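Local coordinates for protein SxtG (Microseira wollei, PDB 6U1R) that probably transfers an amidino group through a covalent cysteine intermediate, as an amidinotransferase of the saxitoxin biosynthetic pathway, at residues 31-36 with 269-274; 137-142 with 369-374; 218-223 with 263-268; 279-284 with 316-321. One frame throughout, in Å; residues are numbered along the deposited sequence. Where two conformers were deposited one is given.

Interaction 1. Residues 31-36 with 269-274; sequences YNEWDA and LMPLAP
The indole of Trp34 rests one face on the backbone of Ala273 and the ring of Pro274, while its other face carries Asn32 OD1 and its edge meets Pro271. Pro274 CD sits 3.6 Å from the centroid of the five-membered ring of Trp34 and 17° off its normal, a CH-pi contact, and Ala273 CA makes a second, longer one over the same face. Proline suits position 274 because CD, bonded to nitrogen, offers polarised CH groups to the electron-rich indole. In the ring plane, Pro271 CB abuts Trp34 CZ3 at 3.7 Å, its compact ring fitting flush against the edge. Trp34 CG stands between its own backbone N and carbonyl carbon (chi1 58°), which folds the indole back so that Asn32 OD1 lies over it. Trp34 N donates to that oxygen, an Asx turn, and the bond from Asp35 N to Asn32 OD1 (2.9 Å) completes an Asx motif; Asn32 ND2 also donates to Asp35 OD2 at 3.0 Å, so the asparagine fixes the loop that presents the tryptophan. Leu272 O is buried beneath Trp34 CB without a polar partner. Glu33 CB touches Pro271 O, but its carboxylate turns to Arg221 N and His367. The contact joins the loop preceding strand 37-42 to strand 269-273, with Val220 and Cys222 of strand 219-222 packed against Pro271 and Tyr382 meeting the indole edge-to-face.

Interaction 2. Residues 137-142 with 369-374; sequences DVFLVI and ATLDVR
Leu371 reaches from strand 370-374 into the angle between Phe139 and Val141. Its CB points toward strand 139-142, and CG, held anti to the backbone N (chi1 -170°), comes within 3.7 Å of Val141 CG2. From there the two methyls part: CD1 rests 3.5 Å from Phe139 O, whereas CD2 touches both Val141 CG2 and Phe139 CB, 3.8 Å from the latter, the two lying in directions about a right angle apart. Leu371 crosses Phe139 at about a right angle and touches chiefly its CB, with CD2 oblique to the ring. A branched leucine suits this place because one side chain can fill against two alternate residues of a strand, both of which point toward it. Val141 adds a looser contact through CG2 to Val373 CG1, 4.4 Å away. The side-chain contacts are apolar, though CD1 also rests against a backbone carbonyl. Asp372, next to Leu371 on the strand, has its carboxylate held in salt bridges by Arg136, Arg375 and Arg221. The short strand segments run roughly parallel, 28° apart with axes 7.6 Å from each other. Edge strands of two neighbouring sheets thus meet through their side chains, 139-142 pairing with 145-148 and 370-375 with 37-42, consistent with adjacent blades of the alpha/beta-propeller (pentein) fold of amidinotransferases; helix 164-172 adds Leu167 against Phe139 and Tyr170 against Val373.

Interaction 3. Residues 218-223 with 263-268; sequences DFVRCG and LHIDTT
Asp218 OD1 accepts a weak, bent hydrogen bond from His264 N (2.8 Å, 126°) and a second bond from Gln229 NE2. The other carboxylate oxygen, OD2, is held by the hydroxyls of Ser231 and Thr234. With both oxygens gripped, the carboxylate has little freedom to turn, and an aspartate is apt here because its short side chain can offer two acceptor atoms to backbone and side-chain donors together. The approach of the two chains is close, with the CA atoms of Asp218 and His264 4.1 Å apart. Beside this polar pair lies an apolar one. Ile265 points toward strand 219-222, and its CG2, set between the backbone N and carbonyl carbon while CG1 runs anti to that N (chi1 -154°), packs 3.5 Å from Asp218 C. The same methyl touches Val220 CG1 at 3.8 Å, the two beta-branched side chains crossing at a slant beside the start of the strand. CB of His264 leaves the backbone away from strand 219-222, and Leu263 CD1 lies over the rim of one ring face. His264 NE2 is hydrogen-bonded to Asp215, and both residues are predicted to belong to the active site. Asp218 can therefore be read as a second-shell residue, helping through a weak bond to position the backbone from which the imidazole projects; Ile265 is also bonded through its backbone to Ala217. Together with Asp215, which engages the ring itself, this would help keep His264 near Cys368, the predicted site of the amidino-cysteine intermediate.

Interaction 4. Residues 279-284 with 316-321; sequences VNPEFV and SEWAGL
Residues 281-283 turn with helical backbone angles after strand 276-279 and face the loop leading into the 3-10 segment 319-321, the nearest CA atoms being those of Asn280 and Trp318, 7.7 Å apart. The indole of Trp318 is the centre of the contact. Asn280, extended with CG anti to its N (chi1 -179°), poises ND2 over one face, 3.2 Å from Trp318 CG, the amide plane tilted 52° from the ring. The same ND2 also lies over a face of the Phe283 ring, toward its rim. Glu317 CG lies against the opposite face of the indole. Around the rest of Trp318, Pro281 CG approaches its CH2 at 3.8 Å. Phe283 receives an edge of the indole toward its own face, an edge-to-face pair with planes at 65°, and Phe283 CZ comes 3.7 Å from Trp318 CD1. Leu321 CD2 packs beside Asn280 CB. A large flat residue suits this place because a single indole can meet Asn280, Pro281 and Phe283 at once. Each loop is also braced from within: Asn280 OD1 accepts from Glu282 N at 2.8 Å, in the carbonyl plane, an Asx turn, and from Phe283 N above that plane, which completes an Asx motif, while Ser316 OG accepts from Trp318 N in an ST turn. Asn280 thus spends its oxygen on its own turn and bonds ND2 to Thr267 O, so its amide is fixed against rotation. The polarised NH2 group over the indole probably adds a modest electrostatic attraction to what is otherwise van der Waals packing.

Overall arrangement
Interactions 1, 2 and 3 converge on Arg221: its NH2 forms a 2.8 Å salt bridge with Asp372 OD2 of interaction 2, and its NE lies 3.4 Å from Glu33 OE2 of interaction 1 in another. Interaction 3 is nested along the chain inside the loops closed by 1 and 2, and it alone holds a predicted active-site residue, His264, whose side chain is about 5 Å from that of Cys368. Interaction 4 adjoins interaction 3, Thr268 O lying 3.0 Å from Asn280 N. Interactions 2 and 4 do not touch, their centres about 21 Å apart, whereas the centre of interaction 3 is about 12 Å from each.

Interaction 1. Residues 31-36 with 269-274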
loop_
_atom_site.group_PDB
_atom_site.type_symbol
_atom_site.label_atom_id
_atom_site.label_comp_id
_atom_site.label_asym_id
_atom_site.label_seq_id
_atom_site.Cartn_x
_atom_site.Cartn_y
_atom_site.Cartn_z
ATOM N N TYR A 31 -12.407 17.460 -1.679
ATOM C CA TYR A 31 -13.131 16.788 -2.745
ATOM C C TYR A 31 -12.832 17.334 -4.136
ATOM O O TYR A 31 -13.289 16.740 -5.115
ATOM C CB TYR A 31 -14.639 16.885 -2.483
ATOM C CG TYR A 31 -15.110 16.073 -1.304
ATOM C CD1 TYR A 31 -15.312 14.707 -1.419
ATOM C CD2 TYR A 31 -15.371 16.677 -0.070
ATOM C CE1 TYR A 31 -15.780 13.957 -0.345
ATOM C CE2 TYR A 31 -15.819 15.928 1.009
ATOM C CZ TYR A 31 -16.023 14.578 0.858
ATOM O OH TYR A 31 -16.479 13.824 1.908
ATOM N N ASN A 32 -12.082 18.425 -4.252
ATOM C CA ASN A 32 -11.841 19.073 -5.538
ATOM C C ASN A 32 -10.678 20.044 -5.359
ATOM O O ASN A 32 -10.113 20.160 -4.271
ATOM C CB ASN A 32 -13.118 19.769 -6.014
ATOM C CG ASN A 32 -13.655 20.685 -4.967
ATOM O OD1 ASN A 32 -12.972 21.626 -4.567
ATOM N ND2 ASN A 32 -14.852 20.383 -4.444
ATOM N N GLU A 33 -10.339 20.768 -6.422
ATOM C CA GLU A 33 -9.147 21.619 -6.411
ATOM C C GLU A 33 -9.410 23.049 -5.929
ATOM O O GLU A 33 -8.462 23.835 -5.865
ATOM C CB GLU A 33 -8.519 21.675 -7.816
ATOM C CG GLU A 33 -8.258 20.298 -8.470
ATOM C CD GLU A 33 -7.137 19.479 -7.813
ATOM O OE1 GLU A 33 -6.301 20.057 -7.086
ATOM O OE2 GLU A 33 -7.120 18.234 -8.018
ATOM N N TRP A 34 -10.649 23.406 -5.570
ATOM C CA TRP A 34 -11.015 24.817 -5.439
ATOM C C TRP A 34 -11.773 25.192 -4.169
ATOM O O TRP A 34 -11.880 26.395 -3.900
ATOM C CB TRP A 34 -11.876 25.265 -6.629
ATOM C CG TRP A 34 -13.120 24.450 -6.773
ATOM C CD1 TRP A 34 -14.271 24.567 -6.033
ATOM C CD2 TRP A 34 -13.348 23.380 -7.703
ATOM N NE1 TRP A 34 -15.190 23.637 -6.442
ATOM C CE2 TRP A 34 -14.657 22.899 -7.469
ATOM C CE3 TRP A 34 -12.582 22.789 -8.717
ATOM C CZ2 TRP A 34 -15.206 21.854 -8.203
ATOM C CZ3 TRP A 34 -13.130 21.741 -9.437
ATOM C CH2 TRP A 34 -14.433 21.302 -9.193
ATOM N N ASP A 35 -12.363 24.254 -3.433
ATOM C CA ASP A 35 -13.088 24.650 -2.229
ATOM C C ASP A 35 -12.136 25.370 -1.267
ATOM O O ASP A 35 -10.912 25.166 -1.282
ATOM C CB ASP A 35 -13.737 23.437 -1.538
ATOM C CG ASP A 35 -15.033 22.968 -2.192
ATOM O OD1 ASP A 35 -15.697 23.728 -2.941
ATOM O OD2 ASP A 35 -15.421 21.808 -1.919
ATOM N N ALA A 36 -12.711 26.228 -0.425
ATOM C CA ALA A 36 -11.938 27.125 0.432
ATOM C C ALA A 36 -10.863 26.388 1.230
ATOM O O ALA A 36 -11.169 25.523 2.057
ATOM C CB ALA A 36 -12.893 27.864 1.380
ATOM N N LEU A 269 -4.259 19.934 -17.633
ATOM C CA LEU A 269 -5.698 20.044 -17.391
ATOM C C LEU A 269 -5.864 20.456 -15.934
ATOM O O LEU A 269 -5.590 19.648 -15.037
ATOM C CB LEU A 269 -6.387 18.708 -17.674
ATOM C CG LEU A 269 -7.911 18.714 -17.780
ATOM C CD1 LEU A 269 -8.382 19.234 -19.130
ATOM C CD2 LEU A 269 -8.458 17.330 -17.506
ATOM N N MET A 270 -6.322 21.685 -15.692
ATOM C CA MET A 270 -6.402 22.244 -14.341
ATOM C C MET A 270 -7.786 22.825 -14.056
ATOM O O MET A 270 -8.087 23.967 -14.449
ATOM C CB MET A 270 -5.320 23.289 -14.136
ATOM C CG MET A 270 -3.934 22.629 -14.042
ATOM S SD MET A 270 -3.818 21.673 -12.521
ATOM C CE MET A 270 -3.215 22.958 -11.394
ATOM N N PRO A 271 -8.634 22.087 -13.349
ATOM C CA PRO A 271 -9.891 22.665 -12.853
ATOM C C PRO A 271 -9.599 23.833 -11.925
ATOM O O PRO A 271 -8.793 23.721 -10.998
ATOM C CB PRO A 271 -10.550 21.495 -12.101
ATOM C CG PRO A 271 -9.846 20.261 -12.616
ATOM C CD PRO A 271 -8.461 20.685 -12.942
ATOM N N LEU A 272 -10.266 24.962 -12.165
ATOM C CA LEU A 272 -10.077 26.140 -11.320
ATOM C C LEU A 272 -11.267 26.458 -10.425
ATOM O O LEU A 272 -11.068 26.995 -9.342
ATOM C CB LEU A 272 -9.778 27.378 -12.174
ATOM C CG LEU A 272 -8.558 27.280 -13.097
ATOM C CD1 LEU A 272 -8.334 28.603 -13.810
ATOM C CD2 LEU A 272 -7.315 26.866 -12.328
ATOM N N ALA A 273 -12.475 26.118 -10.852
ATOM C CA ALA A 273 -13.716 26.421 -10.156
ATOM C C ALA A 273 -14.835 25.660 -10.847
ATOM O O ALA A 273 -14.673 25.216 -11.979
ATOM C CB ALA A 273 -14.019 27.930 -10.172
ATOM N N PRO A 274 -15.986 25.495 -10.181
ATOM C CA PRO A 274 -17.125 24.873 -10.863
ATOM C C PRO A 274 -17.400 25.550 -12.196
ATOM O O PRO A 274 -17.539 26.771 -12.265
ATOM C CB PRO A 274 -18.275 25.046 -9.859
ATOM C CG PRO A 274 -17.580 25.083 -8.536
ATOM C CD PRO A 274 -16.309 25.866 -8.794
#

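Interaction 2. Residues 137-142 with 369-374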
loop_
_atom_site.group_PDB
_atom_site.type_symbol
_atom_site.label_atom_id
_atom_site.label_comp_id
_atom_site.label_asym_id
_atom_site.label_seq_id
_atom_site.Cartn_x
_atom_site.Cartn_y
_atom_site.Cartn_z
ATOM N N ASP A 137 2.674 14.466 -5.821
ATOM C CA ASP A 137 2.979 13.267 -6.605
ATOM C C ASP A 137 2.680 11.975 -5.853
ATOM O O ASP A 137 2.430 10.936 -6.476
ATOM C CB ASP A 137 4.464 13.240 -6.997
ATOM C CG ASP A 137 4.889 14.413 -7.849
ATOM O OD1 ASP A 137 4.014 15.214 -8.276
ATOM O OD2 ASP A 137 6.125 14.532 -8.099
ATOM N N VAL A 138 2.719 12.014 -4.525
ATOM C CA VAL A 138 2.915 10.827 -3.701
ATOM C C VAL A 138 1.594 10.334 -3.134
ATOM O O VAL A 138 1.434 9.141 -2.855
ATOM C CB VAL A 138 3.919 11.146 -2.571
ATOM C CG1 VAL A 138 4.116 9.942 -1.634
ATOM C CG2 VAL A 138 5.249 11.593 -3.184
ATOM N N PHE A 139 0.636 11.253 -2.952
ATOM C CA PHE A 139 -0.625 10.976 -2.270
ATOM C C PHE A 139 -1.787 11.610 -3.020
ATOM O O PHE A 139 -1.661 12.722 -3.526
ATOM C CB PHE A 139 -0.691 11.559 -0.849
ATOM C CG PHE A 139 0.504 11.258 0.018
ATOM C CD1 PHE A 139 0.585 10.061 0.693
ATOM C CD2 PHE A 139 1.525 12.178 0.161
ATOM C CE1 PHE A 139 1.665 9.780 1.520
ATOM C CE2 PHE A 139 2.628 11.894 0.981
ATOM C CZ PHE A 139 2.688 10.692 1.650
ATOM N N LEU A 140 -2.921 10.931 -3.013
ATOM C CA LEU A 140 -4.204 11.488 -3.403
ATOM C C LEU A 140 -5.034 11.738 -2.157
ATOM O O LEU A 140 -5.065 10.893 -1.252
ATOM C CB LEU A 140 -4.990 10.533 -4.288
ATOM C CG LEU A 140 -4.603 10.296 -5.721
ATOM C CD1 LEU A 140 -5.381 9.035 -6.194
ATOM C CD2 LEU A 140 -4.967 11.521 -6.535
ATOM N N VAL A 141 -5.714 12.877 -2.111
ATOM C CA VAL A 141 -6.706 13.144 -1.075
ATOM C C VAL A 141 -8.074 13.038 -1.726
ATOM O O VAL A 141 -8.406 13.841 -2.610
ATOM C CB VAL A 141 -6.525 14.522 -0.421
ATOM C CG1 VAL A 141 -7.541 14.672 0.714
ATOM C CG2 VAL A 141 -5.135 14.691 0.101
ATOM N N ILE A 142 -8.868 12.062 -1.285
ATOM C CA ILE A 142 -10.206 11.813 -1.818
ATOM C C ILE A 142 -11.168 11.911 -0.637
ATOM O O ILE A 142 -11.347 10.942 0.114
ATOM C CB ILE A 142 -10.336 10.448 -2.509
ATOM C CG1 ILE A 142 -9.272 10.254 -3.600
ATOM C CG2 ILE A 142 -11.749 10.296 -3.116
ATOM C CD1 ILE A 142 -9.312 11.296 -4.717
ATOM N N ALA A 369 3.838 21.392 -5.245
ATOM C CA ALA A 369 4.472 21.611 -3.962
ATOM C C ALA A 369 3.507 21.498 -2.796
ATOM O O ALA A 369 3.947 21.650 -1.651
ATOM C CB ALA A 369 5.138 22.995 -3.942
ATOM N N THR A 370 2.228 21.201 -3.043
ATOM C CA THR A 370 1.232 21.178 -1.980
ATOM C C THR A 370 0.382 19.918 -2.020
ATOM O O THR A 370 0.203 19.286 -3.064
ATOM C CB THR A 370 0.299 22.404 -2.066
ATOM O OG1 THR A 370 -0.274 22.485 -3.381
ATOM C CG2 THR A 370 1.063 23.676 -1.708
ATOM N N LEU A 371 -0.148 19.553 -0.856
ATOM C CA LEU A 371 -1.230 18.583 -0.759
ATOM C C LEU A 371 -2.333 19.243 0.059
ATOM O O LEU A 371 -2.155 19.491 1.257
ATOM C CB LEU A 371 -0.768 17.269 -0.110
ATOM C CG LEU A 371 -1.785 16.124 -0.195
ATOM C CD1 LEU A 371 -1.908 15.613 -1.642
ATOM C CD2 LEU A 371 -1.451 14.971 0.730
ATOM N N ASP A 372 -3.464 19.534 -0.585
ATOM C CA ASP A 372 -4.586 20.231 0.064
ATOM C C ASP A 372 -5.424 19.260 0.887
ATOM O O ASP A 372 -6.481 18.790 0.452
ATOM C CB ASP A 372 -5.453 20.928 -0.980
ATOM C CG ASP A 372 -5.947 19.985 -2.056
ATOM O OD1 ASP A 372 -5.118 19.216 -2.576
ATOM O OD2 ASP A 372 -7.155 20.007 -2.390
ATOM N N VAL A 373 -5.014 19.034 2.139
ATOM C CA VAL A 373 -5.685 18.028 2.955
ATOM C C VAL A 373 -7.056 18.491 3.454
ATOM O O VAL A 373 -7.921 17.652 3.720
ATOM C CB VAL A 373 -4.774 17.588 4.126
ATOM C CG1 VAL A 373 -3.524 16.919 3.579
ATOM C CG2 VAL A 373 -4.382 18.738 4.989
ATOM N N ARG A 374 -7.299 19.792 3.600
ATOM C CA ARG A 374 -8.617 20.241 4.061
ATOM C C ARG A 374 -9.077 21.458 3.274
ATOM O O ARG A 374 -8.473 22.533 3.362
ATOM C CB ARG A 374 -8.644 20.553 5.556
ATOM C CG ARG A 374 -10.074 20.806 6.029
ATOM C CD ARG A 374 -10.236 20.714 7.546
ATOM N NE ARG A 374 -9.509 21.779 8.221
ATOM C CZ ARG A 374 -8.306 21.653 8.776
ATOM N NH1 ARG A 374 -7.645 20.507 8.742
ATOM N NH2 ARG A 374 -7.752 22.697 9.363
#

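Interaction 3. Residues 218-223 with 263-268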
loop_
_atom_site.group_PDB
_atom_site.type_symbol
_atom_site.label_atom_id
_atom_site.label_comp_id
_atom_site.label_asym_id
_atom_site.label_seq_id
_atom_site.Cartn_x
_atom_site.Cartn_y
_atom_site.Cartn_z
ATOM N N ASP A 218 -0.895 12.612 -11.706
ATOM C CA ASP A 218 -1.511 12.384 -13.013
ATOM C C ASP A 218 -3.044 12.485 -12.969
ATOM O O ASP A 218 -3.699 12.185 -13.987
ATOM C CB ASP A 218 -1.101 11.014 -13.578
ATOM C CG ASP A 218 0.201 11.073 -14.366
ATOM O OD1 ASP A 218 0.384 12.051 -15.129
ATOM O OD2 ASP A 218 1.037 10.151 -14.202
ATOM N N PHE A 219 -3.610 12.932 -11.838
ATOM C CA PHE A 219 -5.052 13.088 -11.659
ATOM C C PHE A 219 -5.384 14.456 -11.069
ATOM O O PHE A 219 -4.618 15.003 -10.266
ATOM C CB PHE A 219 -5.617 11.991 -10.749
ATOM C CG PHE A 219 -5.347 10.607 -11.250
ATOM C CD1 PHE A 219 -4.163 9.961 -10.931
ATOM C CD2 PHE A 219 -6.258 9.960 -12.061
ATOM C CE1 PHE A 219 -3.900 8.705 -11.398
ATOM C CE2 PHE A 219 -6.000 8.680 -12.524
ATOM C CZ PHE A 219 -4.818 8.057 -12.203
ATOM N N VAL A 220 -6.524 15.019 -11.495
ATOM C CA VAL A 220 -7.091 16.218 -10.882
ATOM C C VAL A 220 -8.547 15.936 -10.535
ATOM O O VAL A 220 -9.209 15.116 -11.180
ATOM C CB VAL A 220 -6.971 17.467 -11.787
ATOM C CG1 VAL A 220 -5.556 17.985 -11.759
ATOM C CG2 VAL A 220 -7.406 17.150 -13.219
ATOM N N ARG A 221 -9.046 16.612 -9.490
ATOM C CA ARG A 221 -10.280 16.215 -8.801
ATOM C C ARG A 221 -11.404 17.232 -8.982
ATOM O O ARG A 221 -11.233 18.412 -8.647
ATOM C CB ARG A 221 -9.993 16.034 -7.310
ATOM C CG ARG A 221 -9.044 14.833 -7.000
ATOM C CD ARG A 221 -8.437 14.871 -5.604
ATOM N NE ARG A 221 -7.787 16.160 -5.434
ATOM C CZ ARG A 221 -7.999 17.007 -4.439
ATOM N NH1 ARG A 221 -8.775 16.686 -3.398
ATOM N NH2 ARG A 221 -7.408 18.193 -4.486
ATOM N N CYS A 222 -12.572 16.749 -9.439
ATOM C CA CYS A 222 -13.789 17.564 -9.611
ATOM C C CYS A 222 -14.994 16.898 -8.934
ATOM O O CYS A 222 -16.006 16.603 -9.570
ATOM C CB CYS A 222 -14.130 17.784 -11.082
ATOM S SG CYS A 222 -12.867 18.691 -11.983
ATOM N N GLY A 223 -14.900 16.695 -7.633
ATOM C CA GLY A 223 -15.969 16.001 -6.919
ATOM C C GLY A 223 -16.066 14.558 -7.359
ATOM O O GLY A 223 -15.069 13.824 -7.366
ATOM N N LEU A 263 4.243 13.449 -17.906
ATOM C CA LEU A 263 4.485 12.967 -16.553
ATOM C C LEU A 263 3.826 13.998 -15.630
ATOM O O LEU A 263 4.355 15.100 -15.458
ATOM C CB LEU A 263 5.976 12.813 -16.284
ATOM C CG LEU A 263 6.533 12.319 -14.943
ATOM C CD1 LEU A 263 5.568 11.599 -14.073
ATOM C CD2 LEU A 263 7.719 11.396 -15.225
ATOM N N HIS A 264 2.644 13.653 -15.125
ATOM C CA HIS A 264 1.765 14.492 -14.311
ATOM C C HIS A 264 0.890 15.370 -15.196
ATOM O O HIS A 264 1.298 15.779 -16.289
ATOM C CB HIS A 264 2.554 15.321 -13.283
ATOM C CG HIS A 264 3.409 14.471 -12.399
ATOM N ND1 HIS A 264 4.596 14.908 -11.851
ATOM C CD2 HIS A 264 3.260 13.184 -12.002
ATOM C CE1 HIS A 264 5.148 13.921 -11.165
ATOM N NE2 HIS A 264 4.347 12.871 -11.222
ATOM N N ILE A 265 -0.348 15.586 -14.750
ATOM C CA ILE A 265 -1.378 16.244 -15.555
ATOM C C ILE A 265 -1.543 17.728 -15.208
ATOM O O ILE A 265 -2.283 18.445 -15.915
ATOM C CB ILE A 265 -2.715 15.479 -15.402
ATOM C CG1 ILE A 265 -3.642 15.671 -16.622
ATOM C CG2 ILE A 265 -3.433 15.831 -14.070
ATOM C CD1 ILE A 265 -4.896 14.745 -16.597
ATOM N N ASP A 266 -0.874 18.220 -14.163
ATOM C CA ASP A 266 -1.195 19.535 -13.626
ATOM C C ASP A 266 -0.396 20.671 -14.291
ATOM O O ASP A 266 -0.297 21.769 -13.727
ATOM C CB ASP A 266 -1.086 19.548 -12.081
ATOM C CG ASP A 266 0.216 18.990 -11.511
ATOM O OD1 ASP A 266 1.027 18.387 -12.230
ATOM O OD2 ASP A 266 0.401 19.145 -10.257
ATOM N N THR A 267 0.123 20.443 -15.505
ATOM C CA THR A 267 0.375 21.508 -16.473
ATOM C C THR A 267 -0.415 21.291 -17.760
ATOM O O THR A 267 -0.152 21.976 -18.758
ATOM C CB THR A 267 1.869 21.651 -16.814
ATOM O OG1 THR A 267 2.371 20.458 -17.412
ATOM C CG2 THR A 267 2.683 21.973 -15.590
ATOM N N THR A 268 -1.404 20.389 -17.747
ATOM C CA THR A 268 -2.185 20.009 -18.920
ATOM C C THR A 268 -3.660 20.336 -18.760
ATOM O O THR A 268 -4.259 20.974 -19.656
ATOM C CB THR A 268 -2.005 18.500 -19.204
ATOM O OG1 THR A 268 -0.626 18.205 -19.509
ATOM C CG2 THR A 268 -2.905 18.027 -20.358
#

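Interaction 4. Residues 279-284 with 316-321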
loop_
_atom_site.group_PDB
_atom_site.type_symbol
_atom_site.label_atom_id
_atom_site.label_comp_id
_atom_site.label_asym_id
_atom_site.label_seq_id
_atom_site.Cartn_x
_atom_site.Cartn_y
_atom_site.Cartn_z
ATOM N N VAL A 279 -6.841 24.704 -19.793
ATOM C CA VAL A 279 -6.332 23.667 -20.680
ATOM C C VAL A 279 -5.105 24.160 -21.441
ATOM O O VAL A 279 -5.043 25.314 -21.878
ATOM C CB VAL A 279 -7.429 23.198 -21.659
ATOM C CG1 VAL A 279 -6.873 22.203 -22.616
ATOM C CG2 VAL A 279 -8.587 22.620 -20.877
ATOM N N ASN A 280 -4.135 23.268 -21.589
ATOM C CA ASN A 280 -2.886 23.554 -22.277
ATOM C C ASN A 280 -3.100 23.428 -23.781
ATOM O O ASN A 280 -3.460 22.344 -24.247
ATOM C CB ASN A 280 -1.827 22.554 -21.786
ATOM C CG ASN A 280 -0.468 22.768 -22.404
ATOM O OD1 ASN A 280 -0.338 23.040 -23.603
ATOM N ND2 ASN A 280 0.574 22.612 -21.583
ATOM N N PRO A 281 -2.884 24.487 -24.575
ATOM C CA PRO A 281 -3.234 24.401 -26.003
ATOM C C PRO A 281 -2.313 23.506 -26.818
ATOM O O PRO A 281 -2.700 23.098 -27.922
ATOM C CB PRO A 281 -3.151 25.860 -26.474
ATOM C CG PRO A 281 -2.127 26.467 -25.624
ATOM C CD PRO A 281 -2.301 25.795 -24.241
ATOM N N GLU A 282 -1.114 23.208 -26.337
ATOM C CA GLU A 282 -0.201 22.327 -27.050
ATOM C C GLU A 282 -0.379 20.862 -26.667
ATOM O O GLU A 282 -0.165 19.978 -27.508
ATOM C CB GLU A 282 1.242 22.768 -26.784
ATOM C CG GLU A 282 1.623 24.077 -27.487
ATOM C CD GLU A 282 1.706 23.916 -28.996
ATOM O OE1 GLU A 282 2.275 22.900 -29.438
ATOM O OE2 GLU A 282 1.200 24.787 -29.731
ATOM N N PHE A 283 -0.754 20.575 -25.421
ATOM C CA PHE A 283 -0.890 19.192 -24.976
ATOM C C PHE A 283 -2.298 18.618 -25.141
ATOM O O PHE A 283 -2.457 17.391 -25.055
ATOM C CB PHE A 283 -0.499 19.055 -23.500
ATOM C CG PHE A 283 0.946 19.428 -23.177
ATOM C CD1 PHE A 283 1.881 19.694 -24.172
ATOM C CD2 PHE A 283 1.351 19.500 -21.854
ATOM C CE1 PHE A 283 3.185 20.040 -23.846
ATOM C CE2 PHE A 283 2.645 19.841 -21.517
ATOM C CZ PHE A 283 3.568 20.105 -22.513
ATOM N N VAL A 284 -3.317 19.450 -25.361
ATOM C CA VAL A 284 -4.708 18.995 -25.407
ATOM C C VAL A 284 -5.324 19.387 -26.741
ATOM O O VAL A 284 -5.261 20.555 -27.137
ATOM C CB VAL A 284 -5.522 19.589 -24.238
ATOM C CG1 VAL A 284 -6.998 19.330 -24.419
ATOM C CG2 VAL A 284 -5.042 19.012 -22.912
ATOM N N SER A 316 9.664 22.814 -18.167
ATOM C CA SER A 316 8.747 22.951 -19.290
ATOM C C SER A 316 8.235 24.382 -19.290
ATOM O O SER A 316 8.046 24.985 -18.227
ATOM C CB SER A 316 7.567 21.972 -19.207
ATOM O OG SER A 316 6.468 22.390 -20.026
ATOM N N GLU A 317 8.046 24.938 -20.475
ATOM C CA GLU A 317 7.542 26.297 -20.521
ATOM C C GLU A 317 6.102 26.375 -20.043
ATOM O O GLU A 317 5.609 27.473 -19.776
ATOM C CB GLU A 317 7.698 26.859 -21.936
ATOM C CG GLU A 317 6.598 26.532 -22.901
ATOM C CD GLU A 317 7.053 26.665 -24.341
ATOM O OE1 GLU A 317 7.655 25.700 -24.857
ATOM O OE2 GLU A 317 6.819 27.737 -24.946
ATOM N N TRP A 318 5.422 25.244 -19.888
ATOM C CA TRP A 318 4.027 25.258 -19.470
ATOM C C TRP A 318 3.878 25.207 -17.959
ATOM O O TRP A 318 2.773 24.976 -17.462
ATOM C CB TRP A 318 3.261 24.119 -20.150
ATOM C CG TRP A 318 3.186 24.398 -21.624
ATOM C CD1 TRP A 318 3.888 23.776 -22.614
ATOM C CD2 TRP A 318 2.422 25.436 -22.264
ATOM N NE1 TRP A 318 3.588 24.337 -23.827
ATOM C CE2 TRP A 318 2.699 25.365 -23.640
ATOM C CE3 TRP A 318 1.525 26.415 -21.806
ATOM C CZ2 TRP A 318 2.107 26.219 -24.564
ATOM C CZ3 TRP A 318 0.932 27.269 -22.734
ATOM C CH2 TRP A 318 1.241 27.167 -24.096
ATOM N N ALA A 319 4.960 25.461 -17.221
ATOM C CA ALA A 319 4.883 25.473 -15.766
ATOM C C ALA A 319 3.869 26.482 -15.232
ATOM O O ALA A 319 3.443 26.355 -14.074
ATOM C CB ALA A 319 6.260 25.774 -15.168
ATOM N N GLY A 320 3.478 27.479 -16.033
ATOM C CA GLY A 320 2.561 28.506 -15.567
ATOM C C GLY A 320 1.177 27.995 -15.224
ATOM O O GLY A 320 0.457 28.660 -14.462
ATOM N N LEU A 321 0.771 26.847 -15.792
ATOM C CA LEU A 321 -0.524 26.244 -15.483
ATOM C C LEU A 321 -0.581 25.588 -14.104
ATOM O O LEU A 321 -1.682 25.266 -13.642
ATOM C CB LEU A 321 -0.901 25.199 -16.550
ATOM C CG LEU A 321 -1.534 25.724 -17.842
ATOM C CD1 LEU A 321 -0.482 26.236 -18.803
ATOM C CD2 LEU A 321 -2.361 24.625 -18.489
#